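Long-range contact in Tol-Pal system protein TolB (Acinetobacter baumannii, PDB 7MX5), which is the periplasmic member of the Tol-Pal system, which probably maintains outer membrane integrity and takes part in its invagination during cell division: residues 317-331 with 341-353. Numbering follows the deposited sequence.
Sequences ALVHRPSGSNYKVAI and ILTPTSLDESPSF
Tyr327 lays one face of its ring over the CB of Asp348, which sits 4.0 Å from the ring centroid in a CH-pi contact displaced toward the rim. CG of Asp348 is anti to its backbone N (chi1 176°), which sends the carboxylate across the isopropyl group of Val319: OD1 lies 3.5 Å from Val319 CG1, and OD2 makes a salt bridge to Arg306. The carboxylate plane is nearly parallel to the ring, 13° apart. The other branch of Val319, CG2, touches the carbonyl oxygen of Glu349.

Next to this cluster the antiparallel strands 328-331 and 341-344 pair through a classic beta bulge, in which Leu342 and Thr343 both face Val329. The Val329 carbonyl receives Leu342 N at 2.7 Å, in the carbonyl plane, and Thr343 N more weakly, while Val329 N donates to Thr343 O. Thr345 N donates to Tyr327 O. On the face shared by Val329 and Thr343, Val329 CB meets Thr343 CG2 at 3.8 Å, and Val329 CG2 lies across Thr345 CB. Ile341, on the other face, extends CD1 to His320 CD2.

At the far end Phe353 brings CE2 to 3.5 Å from Ala317 CB and CZ to Ile331 CD1, the Ile331 and Phe353 side chains arriving from opposite directions; Pro351 CG packs against Ala317 as well.

The connection from 344 to 352 thus leaves the outermost strand of one propeller blade, runs past the two middle strands of that blade and starts the next sheet. Backbone hydrogen bonds fix the hairpin, whereas none joins 346-353 to 317-331; these meet by van der Waals and CH-pi contact, while Arg306 supplies polar ties. Its salt bridge would hold the Asp348 carboxylate in place and probably favour the ionised form, with CB kept over Tyr327.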
loop_
_atom_site.group_PDB
_atom_site.type_symbol
_atom_site.label_atom_id
_atom_site.label_comp_id
_atom_site.label_asym_id
_atom_site.label_seq_id
_atom_site.Cartn_x
_atom_site.Cartn_y
_atom_site.Cartn_z
ATOM N N ALA A 317 -2.960 6.543 9.489
ATOM C CA ALA A 317 -2.677 5.184 9.929
ATOM C C ALA A 317 -1.465 5.218 10.847
ATOM O O ALA A 317 -0.422 5.769 10.483
ATOM C CB ALA A 317 -2.425 4.253 8.741
ATOM N N LEU A 318 -1.603 4.636 12.035
ATOM C CA LEU A 318 -0.574 4.761 13.056
ATOM C C LEU A 318 -0.499 3.479 13.871
ATOM O O LEU A 318 -1.301 2.558 13.704
ATOM C CB LEU A 318 -0.846 5.957 13.975
ATOM C CG LEU A 318 -2.093 5.857 14.860
ATOM C CD1 LEU A 318 -1.858 6.542 16.195
ATOM C CD2 LEU A 318 -3.311 6.453 14.164
ATOM N N VAL A 319 0.488 3.434 14.761
ATOM C CA VAL A 319 0.636 2.358 15.732
ATOM C C VAL A 319 0.119 2.871 17.069
ATOM O O VAL A 319 0.628 3.864 17.601
ATOM C CB VAL A 319 2.096 1.892 15.839
ATOM C CG1 VAL A 319 2.311 1.100 17.122
ATOM C CG2 VAL A 319 2.471 1.057 14.628
ATOM N N HIS A 320 -0.895 2.199 17.606
ATOM C CA HIS A 320 -1.579 2.628 18.816
ATOM C C HIS A 320 -1.439 1.549 19.878
ATOM O O HIS A 320 -1.638 0.363 19.594
ATOM C CB HIS A 320 -3.055 2.914 18.529
ATOM C CG HIS A 320 -3.808 3.465 19.698
ATOM N ND1 HIS A 320 -3.808 4.805 20.019
ATOM C CD2 HIS A 320 -4.597 2.858 20.616
ATOM C CE1 HIS A 320 -4.559 4.999 21.090
ATOM N NE2 HIS A 320 -5.048 3.833 21.472
ATOM N N ARG A 321 -1.096 1.958 21.099
ATOM C CA ARG A 321 -0.869 1.030 22.205
ATOM C C ARG A 321 -1.603 1.512 23.447
ATOM O O ARG A 321 -1.086 2.345 24.204
ATOM C CB ARG A 321 0.623 0.871 22.496
ATOM C CG ARG A 321 1.083 -0.563 22.629
ATOM C CD ARG A 321 1.644 -0.857 24.009
ATOM N NE ARG A 321 2.843 -0.078 24.293
ATOM C CZ ARG A 321 4.037 -0.605 24.535
ATOM N NH1 ARG A 321 4.231 -1.914 24.520
ATOM N NH2 ARG A 321 5.060 0.202 24.798
ATOM N N PRO A 322 -2.817 1.020 23.686
ATOM C CA PRO A 322 -3.435 1.222 25.002
ATOM C C PRO A 322 -2.589 0.548 26.072
ATOM O O PRO A 322 -2.195 -0.612 25.932
ATOM C CB PRO A 322 -4.818 0.570 24.870
ATOM C CG PRO A 322 -4.980 0.175 23.449
ATOM C CD PRO A 322 -3.683 0.307 22.732
ATOM N N SER A 323 -2.307 1.292 27.148
ATOM C CA SER A 323 -1.337 0.854 28.148
ATOM C C SER A 323 -1.631 -0.535 28.702
ATOM O O SER A 323 -0.722 -1.184 29.234
ATOM C CB SER A 323 -1.280 1.863 29.299
ATOM O OG SER A 323 -2.461 1.816 30.080
ATOM N N GLY A 324 -2.868 -1.009 28.589
ATOM C CA GLY A 324 -3.199 -2.346 29.036
ATOM C C GLY A 324 -2.725 -3.430 28.089
ATOM O O GLY A 324 -2.182 -4.448 28.527
ATOM N N SER A 325 -2.918 -3.223 26.786
ATOM C CA SER A 325 -2.607 -4.221 25.776
ATOM C C SER A 325 -1.386 -3.789 24.955
ATOM O O SER A 325 -0.632 -2.893 25.361
ATOM C CB SER A 325 -3.848 -4.461 24.912
ATOM O OG SER A 325 -3.862 -5.781 24.399
ATOM N N ASN A 326 -1.198 -4.424 23.798
ATOM C CA ASN A 326 -0.013 -4.247 22.978
ATOM C C ASN A 326 -0.324 -3.383 21.753
ATOM O O ASN A 326 -1.325 -2.652 21.728
ATOM C CB ASN A 326 0.542 -5.624 22.603
ATOM C CG ASN A 326 1.263 -6.291 23.755
ATOM O OD1 ASN A 326 0.682 -6.519 24.816
ATOM N ND2 ASN A 326 2.538 -6.603 23.555
ATOM N N TYR A 327 0.542 -3.462 20.744
ATOM C CA TYR A 327 0.463 -2.568 19.599
ATOM C C TYR A 327 -0.770 -2.862 18.755
ATOM O O TYR A 327 -1.132 -4.022 18.533
ATOM C CB TYR A 327 1.722 -2.696 18.741
ATOM C CG TYR A 327 2.998 -2.321 19.459
ATOM C CD1 TYR A 327 3.185 -1.042 19.964
ATOM C CD2 TYR A 327 4.015 -3.250 19.637
ATOM C CE1 TYR A 327 4.350 -0.697 20.624
ATOM C CE2 TYR A 327 5.184 -2.914 20.294
ATOM C CZ TYR A 327 5.345 -1.636 20.786
ATOM O OH TYR A 327 6.507 -1.298 21.442
ATOM N N LYS A 328 -1.417 -1.799 18.285
ATOM C CA LYS A 328 -2.564 -1.900 17.397
ATOM C C LYS A 328 -2.365 -0.974 16.208
ATOM O O LYS A 328 -1.808 0.119 16.348
ATOM C CB LYS A 328 -3.876 -1.535 18.110
ATOM C CG LYS A 328 -3.953 -1.958 19.566
ATOM C CD LYS A 328 -4.558 -3.344 19.705
ATOM C CE LYS A 328 -4.277 -3.931 21.078
ATOM N NZ LYS A 328 -5.433 -4.715 21.590
ATOM N N VAL A 329 -2.814 -1.419 15.040
ATOM C CA VAL A 329 -2.934 -0.536 13.886
ATOM C C VAL A 329 -4.237 0.238 14.035
ATOM O O VAL A 329 -5.310 -0.358 14.169
ATOM C CB VAL A 329 -2.902 -1.326 12.570
ATOM C CG1 VAL A 329 -3.114 -0.394 11.386
ATOM C CG2 VAL A 329 -1.588 -2.076 12.435
ATOM N N ALA A 330 -4.146 1.565 14.038
ATOM C CA ALA A 330 -5.304 2.412 14.274
ATOM C C ALA A 330 -5.428 3.453 13.173
ATOM O O ALA A 330 -4.453 3.804 12.501
ATOM C CB ALA A 330 -5.228 3.104 15.642
ATOM N N ILE A 331 -6.652 3.946 12.998
ATOM C CA ILE A 331 -6.972 4.976 12.017
ATOM C C ILE A 331 -7.634 6.130 12.754
ATOM O O ILE A 331 -8.671 5.943 13.402
ATOM C CB ILE A 331 -7.889 4.445 10.905
ATOM C CG1 ILE A 331 -7.277 3.212 10.237
ATOM C CG2 ILE A 331 -8.162 5.533 9.876
ATOM C CD1 ILE A 331 -5.933 3.469 9.599
ATOM N N ILE A 341 -9.505 1.762 16.059
ATOM C CA ILE A 341 -8.569 0.651 16.185
ATOM C C ILE A 341 -8.931 -0.402 15.145
ATOM O O ILE A 341 -10.063 -0.895 15.113
ATOM C CB ILE A 341 -8.588 0.062 17.602
ATOM C CG1 ILE A 341 -8.068 1.091 18.611
ATOM C CG2 ILE A 341 -7.765 -1.219 17.653
ATOM C CD1 ILE A 341 -7.505 0.487 19.881
ATOM N N LEU A 342 -7.969 -0.747 14.291
ATOM C CA LEU A 342 -8.212 -1.664 13.184
ATOM C C LEU A 342 -7.915 -3.114 13.555
ATOM O O LEU A 342 -8.746 -3.998 13.322
ATOM C CB LEU A 342 -7.369 -1.251 11.973
ATOM C CG LEU A 342 -7.997 -1.397 10.589
ATOM C CD1 LEU A 342 -9.452 -0.960 10.612
ATOM C CD2 LEU A 342 -7.209 -0.591 9.571
ATOM N N THR A 343 -6.744 -3.370 14.136
ATOM C CA THR A 343 -6.284 -4.731 14.377
ATOM C C THR A 343 -5.078 -4.722 15.309
ATOM O O THR A 343 -4.349 -3.723 15.369
ATOM C CB THR A 343 -5.917 -5.406 13.052
ATOM O OG1 THR A 343 -5.409 -6.724 13.295
ATOM C CG2 THR A 343 -4.861 -4.588 12.319
ATOM N N PRO A 344 -4.837 -5.795 16.057
ATOM C CA PRO A 344 -3.558 -5.921 16.762
ATOM C C PRO A 344 -2.423 -6.166 15.778
ATOM O O PRO A 344 -2.620 -6.662 14.667
ATOM C CB PRO A 344 -3.758 -7.126 17.690
ATOM C CG PRO A 344 -5.205 -7.483 17.616
ATOM C CD PRO A 344 -5.766 -6.896 16.366
ATOM N N THR A 345 -1.218 -5.797 16.203
ATOM C CA THR A 345 -0.026 -5.990 15.393
ATOM C C THR A 345 1.148 -6.332 16.297
ATOM O O THR A 345 1.172 -5.969 17.477
ATOM C CB THR A 345 0.301 -4.749 14.548
ATOM O OG1 THR A 345 1.516 -4.969 13.819
ATOM C CG2 THR A 345 0.458 -3.522 15.432
ATOM N N SER A 346 2.124 -7.039 15.731
ATOM C CA SER A 346 3.271 -7.520 16.486
ATOM C C SER A 346 4.499 -6.630 16.351
ATOM O O SER A 346 5.492 -6.867 17.048
ATOM C CB SER A 346 3.634 -8.945 16.045
ATOM O OG SER A 346 2.515 -9.809 16.135
ATOM N N LEU A 347 4.459 -5.617 15.489
ATOM C CA LEU A 347 5.632 -4.807 15.193
ATOM C C LEU A 347 5.299 -3.332 15.345
ATOM O O LEU A 347 4.290 -2.859 14.812
ATOM C CB LEU A 347 6.146 -5.087 13.777
ATOM C CG LEU A 347 6.582 -6.528 13.510
ATOM C CD1 LEU A 347 6.903 -6.727 12.040
ATOM C CD2 LEU A 347 7.773 -6.892 14.381
ATOM N N ASP A 348 6.151 -2.610 16.075
ATOM C CA ASP A 348 6.059 -1.155 16.178
ATOM C C ASP A 348 6.671 -0.569 14.908
ATOM O O ASP A 348 7.820 -0.120 14.872
ATOM C CB ASP A 348 6.760 -0.662 17.439
ATOM C CG ASP A 348 6.769 0.849 17.552
ATOM O OD1 ASP A 348 5.765 1.482 17.166
ATOM O OD2 ASP A 348 7.780 1.404 18.032
ATOM N N GLU A 349 5.878 -0.589 13.839
ATOM C CA GLU A 349 6.353 -0.246 12.508
ATOM C C GLU A 349 5.263 0.508 11.760
ATOM O O GLU A 349 4.070 0.287 11.982
ATOM C CB GLU A 349 6.769 -1.506 11.737
ATOM C CG GLU A 349 7.561 -1.255 10.468
ATOM C CD GLU A 349 8.513 -2.393 10.154
ATOM O OE1 GLU A 349 9.552 -2.507 10.838
ATOM O OE2 GLU A 349 8.216 -3.183 9.235
ATOM N N SER A 350 5.687 1.391 10.865
ATOM C CA SER A 350 4.750 2.278 10.187
ATOM C C SER A 350 3.850 1.497 9.234
ATOM O O SER A 350 4.341 0.646 8.482
ATOM C CB SER A 350 5.509 3.357 9.419
ATOM O OG SER A 350 4.742 4.544 9.315
ATOM N N PRO A 351 2.548 1.747 9.236
ATOM C CA PRO A 351 1.672 1.207 8.194
ATOM C C PRO A 351 1.773 2.071 6.941
ATOM O O PRO A 351 2.530 3.039 6.882
ATOM C CB PRO A 351 0.273 1.276 8.821
ATOM C CG PRO A 351 0.436 1.961 10.165
ATOM C CD PRO A 351 1.807 2.550 10.220
ATOM N N SER A 352 0.991 1.707 5.927
ATOM C CA SER A 352 1.011 2.435 4.665
ATOM C C SER A 352 -0.369 2.391 4.031
ATOM O O SER A 352 -0.934 1.310 3.840
ATOM C CB SER A 352 2.059 1.854 3.709
ATOM O OG SER A 352 2.445 2.807 2.734
ATOM N N PHE A 353 -0.899 3.566 3.705
ATOM C CA PHE A 353 -2.210 3.676 3.085
ATOM C C PHE A 353 -2.145 3.315 1.605
ATOM O O PHE A 353 -1.157 3.588 0.918
ATOM C CB PHE A 353 -2.753 5.097 3.232
ATOM C CG PHE A 353 -3.689 5.277 4.394
ATOM C CD1 PHE A 353 -4.895 4.598 4.443
ATOM C CD2 PHE A 353 -3.367 6.139 5.429
ATOM C CE1 PHE A 353 -5.760 4.770 5.509
ATOM C CE2 PHE A 353 -4.228 6.316 6.496
ATOM C CZ PHE A 353 -5.426 5.630 6.537
#